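N-alpha-acetyltransferase 35, NatC auxiliary subunit (Saccharomyces cerevisiae, PDB 6YGA) serves as the auxiliary subunit of the NatC N-terminal acetyltransferase, which acetylates the N-terminal methionine of L-A virus Gag protein. Local coordinates at residues W103-L115 and E174-T186. Sequence-based numbering, arbitrary orientation.
Sequences WLNDYQTLPTTVL and EEDLNFNNMGFNT
The indole of W103 points its NE1-H at the carbonyl O of N178, forming a nearly straight hydrogen bond of 2.7 Å. The oxygen lies in the ring plane and the N-H in the carbonyl plane, which, with L104 CD2 and L110 CD1 on opposite faces of the indole, helps fix the ring's rotation. Tryptophan suits the place because one flat group supplies both a donor and a broad apolar surface. W103 CZ2 also meets F179 CD1 at 3.7 Å. L110 bridges the two aromatics: CG lies anti to the backbone N (chi1 -173°), and while CD1 rests on W103, L110 CD2 sits squarely over a face of F179 in a CH-pi contact, 4.1 Å from the ring centroid.

N178 OD1 accepts from L110 N at 2.9 Å and, from the opposite face of the carboxamide, from N180 N at 3.3 Å; the second bond makes an Asx turn, a role suited to asparagine's short side chain. The end of helix 85-104 and the loop behind it are thus joined to the irregular connection between helices 142-167 and 193-209. P111 CD lies 3.3 Å from N180 O, and P111 CB packs against the selenium of M182. Toward the other end, one water donates to W103 O and accepts from N178 N; another donates to L104 O and D176 O. D176 O also lies at the edge of the Y107 ring, which packs edge-to-face with F142 of the N-alpha-acetyltransferase 30 chain.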
loop_
_atom_site.group_PDB
_atom_site.type_symbol
_atom_site.label_atom_id
_atom_site.label_comp_id
_atom_site.label_asym_id
_atom_site.label_seq_id
_atom_site.Cartn_x
_atom_site.Cartn_y
_atom_site.Cartn_z
ATOM N N TRP B 103 -9.345 -12.971 4.061
ATOM C CA TRP B 103 -8.160 -12.487 4.762
ATOM C C TRP B 103 -7.060 -12.084 3.783
ATOM O O TRP B 103 -6.525 -10.972 3.861
ATOM C CB TRP B 103 -7.671 -13.571 5.726
ATOM C CG TRP B 103 -6.340 -13.320 6.361
ATOM C CD1 TRP B 103 -5.826 -12.119 6.748
ATOM C CD2 TRP B 103 -5.350 -14.305 6.684
ATOM N NE1 TRP B 103 -4.575 -12.293 7.293
ATOM C CE2 TRP B 103 -4.261 -13.626 7.264
ATOM C CE3 TRP B 103 -5.279 -15.694 6.537
ATOM C CZ2 TRP B 103 -3.117 -14.286 7.698
ATOM C CZ3 TRP B 103 -4.144 -16.348 6.969
ATOM C CH2 TRP B 103 -3.077 -15.645 7.542
ATOM N N LEU B 104 -6.720 -12.969 2.844
ATOM C CA LEU B 104 -5.576 -12.765 1.962
ATOM C C LEU B 104 -5.942 -12.038 0.671
ATOM O O LEU B 104 -5.227 -11.123 0.252
ATOM C CB LEU B 104 -4.928 -14.114 1.636
ATOM C CG LEU B 104 -4.555 -14.975 2.844
ATOM C CD1 LEU B 104 -4.095 -16.361 2.413
ATOM C CD2 LEU B 104 -3.483 -14.290 3.669
ATOM N N ASN B 105 -7.037 -12.442 0.020
ATOM C CA ASN B 105 -7.423 -11.822 -1.245
ATOM C C ASN B 105 -8.060 -10.452 -1.034
ATOM O O ASN B 105 -7.760 -9.508 -1.774
ATOM C CB ASN B 105 -8.384 -12.733 -2.013
ATOM C CG ASN B 105 -7.731 -14.022 -2.475
ATOM O OD1 ASN B 105 -7.305 -14.842 -1.661
ATOM N ND2 ASN B 105 -7.662 -14.216 -3.787
ATOM N N ASP B 106 -8.937 -10.321 -0.040
ATOM C CA ASP B 106 -9.689 -9.093 0.173
ATOM C C ASP B 106 -9.114 -8.226 1.290
ATOM O O ASP B 106 -9.736 -7.224 1.661
ATOM C CB ASP B 106 -11.157 -9.418 0.457
ATOM C CG ASP B 106 -11.814 -10.198 -0.671
ATOM O OD1 ASP B 106 -11.295 -10.159 -1.808
ATOM O OD2 ASP B 106 -12.855 -10.842 -0.422
ATOM N N TYR B 107 -7.954 -8.595 1.840
ATOM C CA TYR B 107 -7.212 -7.753 2.784
ATOM C C TYR B 107 -7.994 -7.502 4.075
ATOM O O TYR B 107 -7.923 -6.419 4.660
ATOM C CB TYR B 107 -6.812 -6.420 2.141
ATOM C CG TYR B 107 -6.101 -6.541 0.812
ATOM C CD1 TYR B 107 -4.725 -6.720 0.754
ATOM C CD2 TYR B 107 -6.802 -6.455 -0.385
ATOM C CE1 TYR B 107 -4.067 -6.825 -0.459
ATOM C CE2 TYR B 107 -6.153 -6.559 -1.604
ATOM C CZ TYR B 107 -4.786 -6.743 -1.635
ATOM O OH TYR B 107 -4.137 -6.847 -2.843
ATOM N N GLN B 108 -8.742 -8.501 4.531
ATOM C CA GLN B 108 -9.438 -8.355 5.800
ATOM C C GLN B 108 -8.533 -8.790 6.946
ATOM O O GLN B 108 -7.540 -9.496 6.754
ATOM C CB GLN B 108 -10.741 -9.157 5.816
ATOM C CG GLN B 108 -11.775 -8.655 4.826
ATOM C CD GLN B 108 -11.919 -7.144 4.847
ATOM O OE1 GLN B 108 -12.391 -6.564 5.826
ATOM N NE2 GLN B 108 -11.511 -6.499 3.759
ATOM N N THR B 109 -8.887 -8.349 8.150
ATOM C CA THR B 109 -8.064 -8.624 9.317
ATOM C C THR B 109 -8.153 -10.090 9.715
ATOM O O THR B 109 -9.169 -10.760 9.509
ATOM C CB THR B 109 -8.484 -7.749 10.497
ATOM O OG1 THR B 109 -9.882 -7.932 10.755
ATOM C CG2 THR B 109 -8.215 -6.284 10.205
ATOM N N LEU B 110 -7.060 -10.585 10.290
ATOM C CA LEU B 110 -7.044 -11.954 10.793
ATOM C C LEU B 110 -8.035 -12.187 11.929
ATOM O O LEU B 110 -8.669 -13.258 11.940
ATOM C CB LEU B 110 -5.612 -12.317 11.212
ATOM C CG LEU B 110 -5.314 -13.756 11.628
ATOM C CD1 LEU B 110 -5.671 -14.730 10.517
ATOM C CD2 LEU B 110 -3.849 -13.898 12.012
ATOM N N PRO B 111 -8.230 -11.274 12.892
ATOM C CA PRO B 111 -9.242 -11.540 13.928
ATOM C C PRO B 111 -10.657 -11.700 13.393
ATOM O O PRO B 111 -11.464 -12.394 14.023
ATOM C CB PRO B 111 -9.125 -10.319 14.851
ATOM C CG PRO B 111 -7.738 -9.850 14.676
ATOM C CD PRO B 111 -7.430 -10.078 13.226
ATOM N N THR B 112 -10.994 -11.088 12.258
ATOM C CA THR B 112 -12.350 -11.170 11.726
ATOM C C THR B 112 -12.526 -12.276 10.695
ATOM O O THR B 112 -13.641 -12.458 10.192
ATOM C CB THR B 112 -12.769 -9.833 11.102
ATOM O OG1 THR B 112 -11.862 -9.485 10.050
ATOM C CG2 THR B 112 -12.784 -8.728 12.151
ATOM N N THR B 113 -11.463 -13.009 10.362
ATOM C CA THR B 113 -11.555 -14.082 9.377
ATOM C C THR B 113 -11.217 -15.432 10.000
ATOM O O THR B 113 -12.103 -16.114 10.526
ATOM C CB THR B 113 -10.640 -13.800 8.177
ATOM O OG1 THR B 113 -9.282 -13.666 8.615
ATOM C CG2 THR B 113 -11.065 -12.522 7.470
ATOM N N VAL B 114 -9.941 -15.826 9.959
ATOM C CA VAL B 114 -9.556 -17.153 10.440
ATOM C C VAL B 114 -9.804 -17.286 11.939
ATOM O O VAL B 114 -10.254 -18.336 12.416
ATOM C CB VAL B 114 -8.087 -17.440 10.078
ATOM C CG1 VAL B 114 -7.644 -18.787 10.634
ATOM C CG2 VAL B 114 -7.900 -17.397 8.568
ATOM N N LEU B 115 -9.525 -16.230 12.705
ATOM C CA LEU B 115 -9.662 -16.285 14.154
ATOM C C LEU B 115 -11.094 -16.097 14.637
ATOM O O LEU B 115 -11.362 -16.338 15.817
ATOM C CB LEU B 115 -8.758 -15.237 14.811
ATOM C CG LEU B 115 -7.253 -15.469 14.676
ATOM C CD1 LEU B 115 -6.484 -14.442 15.492
ATOM C CD2 LEU B 115 -6.892 -16.882 15.103
ATOM N N GLU B 174 0.138 -4.950 7.721
ATOM C CA GLU B 174 -1.116 -4.207 7.871
ATOM C C GLU B 174 -1.358 -3.254 6.702
ATOM O O GLU B 174 -1.928 -2.174 6.868
ATOM C CB GLU B 174 -1.159 -3.454 9.204
ATOM C CG GLU B 174 -2.566 -3.150 9.703
ATOM C CD GLU B 174 -2.560 -2.410 11.022
ATOM O OE1 GLU B 174 -2.356 -3.061 12.068
ATOM O OE2 GLU B 174 -2.739 -1.175 11.009
ATOM N N GLU B 175 -0.916 -3.644 5.512
ATOM C CA GLU B 175 -1.202 -2.898 4.294
ATOM C C GLU B 175 -1.433 -3.903 3.178
ATOM O O GLU B 175 -2.511 -3.944 2.575
ATOM C CB GLU B 175 -0.058 -1.933 3.957
ATOM C CG GLU B 175 -0.251 -1.140 2.667
ATOM C CD GLU B 175 0.953 -0.278 2.313
ATOM O OE1 GLU B 175 1.913 -0.234 3.110
ATOM O OE2 GLU B 175 0.941 0.354 1.235
ATOM N N ASP B 176 -0.427 -4.737 2.920
ATOM C CA ASP B 176 -0.582 -5.840 1.983
ATOM C C ASP B 176 -1.202 -7.059 2.645
ATOM O O ASP B 176 -1.872 -7.853 1.974
ATOM C CB ASP B 176 0.775 -6.208 1.388
ATOM C CG ASP B 176 1.432 -5.041 0.697
ATOM O OD1 ASP B 176 0.779 -4.432 -0.177
ATOM O OD2 ASP B 176 2.587 -4.720 1.040
ATOM N N LEU B 177 -0.999 -7.218 3.951
ATOM C CA LEU B 177 -1.438 -8.413 4.655
ATOM C C LEU B 177 -1.495 -8.122 6.147
ATOM O O LEU B 177 -0.509 -7.660 6.730
ATOM C CB LEU B 177 -0.494 -9.581 4.366
ATOM C CG LEU B 177 -0.825 -10.940 4.977
ATOM C CD1 LEU B 177 -2.318 -11.196 4.954
ATOM C CD2 LEU B 177 -0.092 -12.011 4.199
ATOM N N ASN B 178 -2.647 -8.398 6.755
ATOM C CA ASN B 178 -2.859 -8.199 8.182
ATOM C C ASN B 178 -2.523 -9.483 8.929
ATOM O O ASN B 178 -2.981 -10.569 8.550
ATOM C CB ASN B 178 -4.308 -7.791 8.458
ATOM C CG ASN B 178 -4.631 -7.711 9.945
ATOM O OD1 ASN B 178 -4.911 -8.725 10.586
ATOM N ND2 ASN B 178 -4.614 -6.500 10.493
ATOM N N PHE B 179 -1.724 -9.358 9.988
ATOM C CA PHE B 179 -1.402 -10.491 10.842
ATOM C C PHE B 179 -1.474 -10.077 12.313
ATOM O O PHE B 179 -0.491 -10.082 13.049
ATOM C CB PHE B 179 -0.034 -11.076 10.504
ATOM C CG PHE B 179 0.093 -12.524 10.859
ATOM C CD1 PHE B 179 -0.273 -13.502 9.951
ATOM C CD2 PHE B 179 0.547 -12.907 12.108
ATOM C CE1 PHE B 179 -0.172 -14.843 10.277
ATOM C CE2 PHE B 179 0.651 -14.242 12.440
ATOM C CZ PHE B 179 0.289 -15.211 11.524
ATOM N N ASN B 180 -2.671 -9.703 12.752
ATOM C CA ASN B 180 -2.950 -9.518 14.173
ATOM C C ASN B 180 -3.481 -10.847 14.689
ATOM O O ASN B 180 -4.681 -11.120 14.632
ATOM C CB ASN B 180 -3.944 -8.385 14.395
ATOM C CG ASN B 180 -4.307 -8.204 15.859
ATOM O OD1 ASN B 180 -3.610 -8.689 16.751
ATOM N ND2 ASN B 180 -5.400 -7.491 16.112
ATOM N N ASN B 181 -2.574 -11.692 15.181
ATOM C CA ASN B 181 -2.935 -12.998 15.721
ATOM C C ASN B 181 -3.272 -12.955 17.209
ATOM O O ASN B 181 -3.379 -14.013 17.835
ATOM C CB ASN B 181 -1.811 -14.011 15.465
ATOM C CG ASN B 181 -0.525 -13.663 16.192
ATOM O OD1 ASN B 181 -0.291 -12.508 16.546
ATOM N ND2 ASN B 181 0.322 -14.666 16.409
HETATM N N MSE B 182 -3.436 -11.763 17.781
HETATM C CA MSE B 182 -3.879 -11.589 19.167
HETATM C C MSE B 182 -3.031 -12.338 20.193
HETATM O O MSE B 182 -3.562 -12.988 21.092
HETATM C CB MSE B 182 -5.341 -12.013 19.296
HETATM C CG MSE B 182 -6.277 -11.152 18.474
HETATM SE SE MSE B 182 -8.096 -11.829 18.425
HETATM C CE MSE B 182 -8.972 -10.364 19.362
ATOM N N GLY B 183 -1.712 -12.243 20.049
ATOM C CA GLY B 183 -0.807 -12.815 21.024
ATOM C C GLY B 183 -0.636 -14.315 20.976
ATOM O O GLY B 183 -0.166 -14.902 21.954
ATOM N N PHE B 184 -0.992 -14.958 19.868
ATOM C CA PHE B 184 -0.833 -16.403 19.744
ATOM C C PHE B 184 0.609 -16.745 19.384
ATOM O O PHE B 184 1.140 -16.261 18.379
ATOM C CB PHE B 184 -1.791 -16.964 18.695
ATOM C CG PHE B 184 -3.124 -17.375 19.252
ATOM C CD1 PHE B 184 -3.215 -18.398 20.179
ATOM C CD2 PHE B 184 -4.287 -16.746 18.839
ATOM C CE1 PHE B 184 -4.439 -18.777 20.694
ATOM C CE2 PHE B 184 -5.513 -17.123 19.348
ATOM C CZ PHE B 184 -5.590 -18.141 20.274
ATOM N N ASN B 185 1.238 -17.585 20.205
ATOM C CA ASN B 185 2.576 -18.109 19.947
ATOM C C ASN B 185 2.545 -19.596 20.272
ATOM O O ASN B 185 2.382 -19.974 21.437
ATOM C CB ASN B 185 3.633 -17.380 20.784
ATOM C CG ASN B 185 5.056 -17.687 20.339
ATOM O OD1 ASN B 185 5.302 -18.647 19.609
ATOM N ND2 ASN B 185 6.003 -16.867 20.787
ATOM N N THR B 186 2.692 -20.436 19.246
ATOM C CA THR B 186 2.601 -21.884 19.397
ATOM C C THR B 186 3.956 -22.549 19.606
ATOM O O THR B 186 4.003 -23.767 19.808
ATOM C CB THR B 186 1.903 -22.501 18.179
ATOM O OG1 THR B 186 2.529 -22.042 16.974
ATOM C CG2 THR B 186 0.425 -22.120 18.161
HETATM O O HOH W 1 -4.774 -9.069 4.982
HETATM O O HOH W 2 -4.191 -9.580 2.496
#